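Local coordinates for protein pullulanase (Klebsiella oxytoca, PDB 2YOC) that hydrolyses alpha-1,6-glucosidic bonds in pullulan and related alpha-glucans, and is linked to type 2 secretion and membrane binding, at residues 722-727 with 770-775; 813-818 with 858-863. All blocks are in the same frame, centred on the assembly; numbering follows the deposited sequence.

Overall arrangement
Both contacts are buried and belong to the same parallel eight-stranded barrel, but to different layers of it. Contact 2 lies in the barrel wall, where strand 814-816 pairs with strand 860-864. Contact 1 lies in the surrounding helical layer, where helix 722-729 crosses helix 762-776. Their centres are about 11 Å apart, and contact 1 comes first along the chain. The chemistry differs accordingly. Backbone hydrogen bonds join the strands, while contact 1 is packing with no hydrogen bond across it. The two contacts also touch. N816 reaches the carbonyl of G775, the hydroxyl of Y817 meets R725, and L724 packs on N816 and V818.

Contact 1 (722-727 with 770-775); sequences DRLRDS and DLTRLG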
loop_
_atom_site.group_PDB
_atom_site.type_symbol
_atom_site.label_atom_id
_atom_site.label_comp_id
_atom_site.label_asym_id
_atom_site.label_seq_id
_atom_site.Cartn_x
_atom_site.Cartn_y
_atom_site.Cartn_z
ATOM N N ASP B 722 1.590 -19.376 12.847
ATOM C CA ASP B 722 2.973 -18.960 12.987
ATOM C C ASP B 722 3.073 -17.432 13.082
ATOM O O ASP B 722 4.129 -16.914 13.441
ATOM C CB ASP B 722 3.801 -19.510 11.806
ATOM C CG ASP B 722 3.244 -19.337 10.399
ATOM O OD1 ASP B 722 2.026 -19.091 10.262
ATOM O OD2 ASP B 722 4.011 -19.526 9.433
ATOM N N ARG B 723 1.971 -16.723 12.784
ATOM C CA ARG B 723 1.909 -15.273 12.795
ATOM C C ARG B 723 2.132 -14.684 14.164
ATOM O O ARG B 723 3.043 -13.874 14.324
ATOM C CB ARG B 723 0.593 -14.764 12.210
ATOM C CG ARG B 723 0.552 -14.767 10.701
ATOM C CD ARG B 723 0.096 -16.094 10.217
ATOM N NE ARG B 723 -0.335 -16.058 8.835
ATOM C CZ ARG B 723 0.152 -16.853 7.902
ATOM N NH1 ARG B 723 1.108 -17.721 8.196
ATOM N NH2 ARG B 723 -0.320 -16.799 6.668
ATOM N N LEU B 724 1.297 -15.044 15.153
ATOM C CA LEU B 724 1.460 -14.503 16.511
ATOM C C LEU B 724 2.742 -15.072 17.104
ATOM O O LEU B 724 3.514 -14.323 17.701
ATOM C CB LEU B 724 0.234 -14.818 17.379
ATOM C CG LEU B 724 0.275 -14.431 18.849
ATOM C CD1 LEU B 724 -1.067 -13.906 19.306
ATOM C CD2 LEU B 724 0.671 -15.616 19.720
ATOM N N ARG B 725 2.996 -16.381 16.860
ATOM C CA ARG B 725 4.142 -17.136 17.344
ATOM C C ARG B 725 5.421 -16.397 17.141
ATOM O O ARG B 725 6.114 -16.117 18.110
ATOM C CB ARG B 725 4.207 -18.493 16.664
ATOM C CG ARG B 725 5.367 -19.330 17.145
ATOM C CD ARG B 725 5.676 -20.396 16.136
ATOM N NE ARG B 725 6.337 -19.858 14.950
ATOM C CZ ARG B 725 6.397 -20.485 13.781
ATOM N NH1 ARG B 725 5.776 -21.646 13.609
ATOM N NH2 ARG B 725 7.042 -19.935 12.761
ATOM N N ASP B 726 5.705 -16.031 15.894
ATOM C CA ASP B 726 6.916 -15.322 15.498
ATOM C C ASP B 726 6.976 -13.882 16.007
ATOM O O ASP B 726 8.064 -13.376 16.275
ATOM C CB ASP B 726 7.091 -15.390 13.976
ATOM C CG ASP B 726 7.656 -16.703 13.443
ATOM O OD1 ASP B 726 8.083 -17.555 14.256
ATOM O OD2 ASP B 726 7.732 -16.850 12.225
ATOM N N SER B 727 5.818 -13.231 16.163
ATOM C CA SER B 727 5.765 -11.852 16.640
ATOM C C SER B 727 6.103 -11.752 18.090
ATOM O O SER B 727 6.854 -10.868 18.471
ATOM C CB SER B 727 4.394 -11.251 16.377
ATOM O OG SER B 727 4.152 -11.256 14.980
ATOM N N ASP B 770 0.855 -5.410 15.358
ATOM C CA ASP B 770 -0.204 -5.633 14.384
ATOM C C ASP B 770 -0.479 -7.132 14.222
ATOM O O ASP B 770 -1.645 -7.542 14.299
ATOM C CB ASP B 770 0.167 -5.012 13.034
ATOM C CG ASP B 770 -0.048 -3.510 12.874
ATOM O OD1 ASP B 770 -0.494 -2.855 13.852
ATOM O OD2 ASP B 770 0.203 -2.998 11.762
ATOM N N LEU B 771 0.589 -7.953 14.060
ATOM C CA LEU B 771 0.449 -9.403 13.904
ATOM C C LEU B 771 -0.052 -10.055 15.182
ATOM O O LEU B 771 -0.949 -10.895 15.106
ATOM C CB LEU B 771 1.735 -10.076 13.386
ATOM C CG LEU B 771 2.117 -9.876 11.888
ATOM C CD1 LEU B 771 3.534 -10.330 11.628
ATOM C CD2 LEU B 771 1.186 -10.619 10.944
ATOM N N THR B 772 0.455 -9.622 16.352
ATOM C CA THR B 772 0.005 -10.134 17.650
ATOM C C THR B 772 -1.506 -9.888 17.860
ATOM O O THR B 772 -2.252 -10.832 18.114
ATOM C CB THR B 772 0.901 -9.590 18.772
ATOM O OG1 THR B 772 2.247 -9.981 18.474
ATOM C CG2 THR B 772 0.499 -10.097 20.174
ATOM N N ARG B 773 -1.952 -8.631 17.698
ATOM C CA ARG B 773 -3.359 -8.241 17.844
ATOM C C ARG B 773 -4.237 -9.125 16.971
ATOM O O ARG B 773 -5.127 -9.804 17.483
ATOM C CB ARG B 773 -3.549 -6.749 17.502
ATOM C CG ARG B 773 -3.016 -5.802 18.601
ATOM C CD ARG B 773 -3.400 -4.355 18.381
ATOM N NE ARG B 773 -2.614 -3.752 17.309
ATOM C CZ ARG B 773 -1.615 -2.905 17.509
ATOM N NH1 ARG B 773 -1.295 -2.528 18.742
ATOM N NH2 ARG B 773 -0.941 -2.408 16.478
ATOM N N LEU B 774 -3.918 -9.197 15.669
ATOM C CA LEU B 774 -4.647 -10.023 14.726
ATOM C C LEU B 774 -4.789 -11.480 15.246
ATOM O O LEU B 774 -5.901 -12.034 15.219
ATOM C CB LEU B 774 -3.951 -9.967 13.365
ATOM C CG LEU B 774 -4.659 -10.621 12.192
ATOM C CD1 LEU B 774 -6.110 -10.158 12.065
ATOM C CD2 LEU B 774 -3.919 -10.350 10.921
ATOM N N GLY B 775 -3.678 -12.035 15.767
ATOM C CA GLY B 775 -3.622 -13.364 16.357
ATOM C C GLY B 775 -4.527 -13.471 17.573
ATOM O O GLY B 775 -5.341 -14.399 17.663
#
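S727 and L771 meet side chain to side chain where two helices cross. S727 OG rests against the leucine as packing, 3.1 Å from L771 CB and 3.5 Å from L771 CD1. The serine torsion places OG beside its own backbone N (chi1 -61°). There S727 OG donates its hydrogen bond to R723 O one turn earlier, at 2.9 Å. This bond holds the hydroxyl on its own helix while L771 CB and CD1 of the other helix lie against it.

T772 flanks the serine next to L771. T772 OG1 is 3.3 Å from S727 CB, but its hydrogen bond goes to the carbonyl of L768 in its own helix. The methyl CG2 extends toward L724.

L724 occupies the other part of the interface. With CG anti to the backbone N (chi1 175°), its CD1 branch reaches over the backbone of the second helix. L724 CD1 lies 3.5 Å from T772 O and 3.9 Å from G775 C. G775 brings only backbone to this spot. R723 adds its aliphatic part, with CG 4.2 Å from L771 CD2. Its guanidinium leads away, to D722 and to the carbonyls of P804 and G805.

The short axes approach to 8.1 Å at a signed crossing angle of -135°. The pair joins helix 722-729, which follows barrel strand 718-720, to helix 762-776. Helix 840-855 packs alongside through T853, which touches both L724 and T772.

No hydrogen bond or salt bridge crosses between the segments. Both hydroxyls are bonded to carbonyls of their own helices, and the charged ends of R723 and R773 are paired with acids of theirs. Van der Waals packing of L724 and L771 against backbone atoms and the small S727 and T772 therefore holds the segments together.

Contact 2 (813-818 with 858-863); sequences EVVNYV and QGIAFD
V815 CG1 and F862 CG each stand anti to their own backbone N (chi1 176° and 179°), and these torsions bring the valine methyl to the root of the phenylalanine. V815 CG1 lies 3.3 Å from F862 CB. The two residues belong to the last two strands of the parallel (beta/alpha)8 barrel, the TIM-barrel fold of the alpha-amylase family. Strand 860-864 also borders strand 413-417, so it closes the barrel.

Three backbone hydrogen bonds fix the parallel register. I860 N gives to V814 O at 2.9 Å, and N816 N gives to I860 O at 2.9 Å. F862 N then gives to N816 O at 3.1 Å, so N816 bonds to residues two apart on the other strand. The CA-H groups of V815 and Y817 add contacts to the carbonyls of I860 and F862.

V815, I860 and F862 lie on the inner face. V815 CG2 sits 4.2 Å from I860 CB, and the two side chains cross obliquely. F692 and Y690 of strand 690-693 pack against V815 and I860, and F720 meets the F862 ring edge-to-face. F862 CD1 lies 3.7 Å from Y817 CB. The Y817 and F862 ring planes stand at 81° in an oblique pairing, with the tyrosine hydroxyl led away to R725.

N816 and A861 are on the other face, toward the helices. A861 packs on V854 and M855 of helix 840-855, while N816 turns its amide to the carbonyl of G775 in the neighbouring helix. One water lies between N816 and G859, the residue just before strand 860-864, at 3.0 Å from N816 ND2 and 2.9 Å from G859 O.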
loop_
_atom_site.group_PDB
_atom_site.type_symbol
_atom_site.label_atom_id
_atom_site.label_comp_id
_atom_site.label_asym_id
_atom_site.label_seq_id
_atom_site.Cartn_x
_atom_site.Cartn_y
_atom_site.Cartn_z
ATOM N N GLU B 813 -10.440 -22.275 13.799
ATOM C CA GLU B 813 -9.602 -22.755 12.724
ATOM C C GLU B 813 -8.125 -22.404 12.968
ATOM O O GLU B 813 -7.281 -22.837 12.188
ATOM C CB GLU B 813 -10.087 -22.173 11.395
ATOM C CG GLU B 813 -11.512 -22.566 11.076
ATOM C CD GLU B 813 -12.047 -22.258 9.688
ATOM O OE1 GLU B 813 -11.468 -21.397 8.975
ATOM O OE2 GLU B 813 -13.092 -22.863 9.339
ATOM N N VAL B 814 -7.812 -21.657 14.065
ATOM C CA VAL B 814 -6.463 -21.176 14.429
ATOM C C VAL B 814 -5.937 -21.725 15.762
ATOM O O VAL B 814 -6.605 -21.610 16.786
ATOM C CB VAL B 814 -6.431 -19.620 14.469
ATOM C CG1 VAL B 814 -5.084 -19.104 14.951
ATOM C CG2 VAL B 814 -6.763 -19.008 13.123
ATOM N N VAL B 815 -4.695 -22.191 15.776
ATOM C CA VAL B 815 -4.050 -22.620 17.013
ATOM C C VAL B 815 -2.837 -21.702 17.281
ATOM O O VAL B 815 -1.837 -21.745 16.549
ATOM C CB VAL B 815 -3.676 -24.120 17.020
ATOM C CG1 VAL B 815 -2.927 -24.485 18.286
ATOM C CG2 VAL B 815 -4.919 -25.004 16.871
ATOM N N ASN B 816 -2.945 -20.847 18.311
ATOM C CA ASN B 816 -1.874 -19.941 18.717
ATOM C C ASN B 816 -0.960 -20.620 19.733
ATOM O O ASN B 816 -1.403 -21.432 20.562
ATOM C CB ASN B 816 -2.438 -18.630 19.264
ATOM C CG ASN B 816 -2.839 -17.662 18.182
ATOM O OD1 ASN B 816 -2.139 -17.485 17.160
ATOM N ND2 ASN B 816 -3.968 -16.997 18.396
ATOM N N TYR B 817 0.331 -20.309 19.646
ATOM C CA TYR B 817 1.331 -20.892 20.524
ATOM C C TYR B 817 2.603 -20.079 20.542
ATOM O O TYR B 817 2.860 -19.306 19.612
ATOM C CB TYR B 817 1.611 -22.361 20.148
ATOM C CG TYR B 817 2.356 -22.587 18.852
ATOM C CD1 TYR B 817 1.818 -22.182 17.630
ATOM C CD2 TYR B 817 3.547 -23.309 18.830
ATOM C CE1 TYR B 817 2.492 -22.417 16.430
ATOM C CE2 TYR B 817 4.219 -23.568 17.635
ATOM C CZ TYR B 817 3.681 -23.136 16.433
ATOM O OH TYR B 817 4.371 -23.400 15.261
ATOM N N VAL B 818 3.384 -20.229 21.622
ATOM C CA VAL B 818 4.670 -19.541 21.761
ATOM C C VAL B 818 5.778 -20.524 22.150
ATOM O O VAL B 818 6.924 -20.130 22.350
ATOM C CB VAL B 818 4.630 -18.235 22.613
ATOM C CG1 VAL B 818 4.067 -17.075 21.803
ATOM C CG2 VAL B 818 3.854 -18.418 23.917
ATOM N N GLN B 858 -8.703 -15.084 21.300
ATOM C CA GLN B 858 -9.834 -15.783 20.683
ATOM C C GLN B 858 -9.518 -17.131 20.034
ATOM O O GLN B 858 -10.411 -17.984 19.967
ATOM C CB GLN B 858 -10.624 -14.866 19.717
ATOM C CG GLN B 858 -11.273 -13.637 20.383
ATOM C CD GLN B 858 -12.210 -13.956 21.525
ATOM O OE1 GLN B 858 -13.106 -14.791 21.426
ATOM N NE2 GLN B 858 -12.016 -13.290 22.642
ATOM N N GLY B 859 -8.281 -17.319 19.565
ATOM C CA GLY B 859 -7.853 -18.571 18.940
ATOM C C GLY B 859 -7.627 -19.674 19.960
ATOM O O GLY B 859 -7.585 -19.407 21.161
ATOM N N ILE B 860 -7.479 -20.916 19.500
ATOM C CA ILE B 860 -7.231 -22.039 20.394
ATOM C C ILE B 860 -5.830 -21.953 21.029
ATOM O O ILE B 860 -4.834 -21.758 20.346
ATOM C CB ILE B 860 -7.540 -23.376 19.700
ATOM C CG1 ILE B 860 -9.073 -23.464 19.434
ATOM C CG2 ILE B 860 -7.019 -24.584 20.510
ATOM C CD1 ILE B 860 -9.523 -24.483 18.435
ATOM N N ALA B 861 -5.786 -22.027 22.359
ATOM C CA ALA B 861 -4.570 -21.949 23.153
ATOM C C ALA B 861 -3.863 -23.284 23.165
ATOM O O ALA B 861 -4.448 -24.298 23.542
ATOM C CB ALA B 861 -4.910 -21.518 24.563
ATOM N N PHE B 862 -2.615 -23.283 22.717
ATOM C CA PHE B 862 -1.733 -24.441 22.682
ATOM C C PHE B 862 -0.440 -24.027 23.335
ATOM O O PHE B 862 0.019 -22.893 23.184
ATOM C CB PHE B 862 -1.449 -24.844 21.237
ATOM C CG PHE B 862 -0.523 -26.022 21.009
ATOM C CD1 PHE B 862 0.858 -25.866 21.072
ATOM C CD2 PHE B 862 -1.024 -27.257 20.619
ATOM C CE1 PHE B 862 1.706 -26.942 20.834
ATOM C CE2 PHE B 862 -0.171 -28.331 20.389
ATOM C CZ PHE B 862 1.183 -28.162 20.493
ATOM N N ASP B 863 0.165 -24.969 24.033
ATOM C CA ASP B 863 1.427 -24.763 24.690
ATOM C C ASP B 863 2.150 -26.071 24.984
ATOM O O ASP B 863 1.529 -27.125 25.183
ATOM C CB ASP B 863 1.251 -23.951 25.979
ATOM C CG ASP B 863 2.560 -23.534 26.626
ATOM O OD1 ASP B 863 3.572 -23.301 25.868
ATOM O OD2 ASP B 863 2.592 -23.453 27.869
HETATM O O HOH W 1 -5.381 -17.558 21.003
#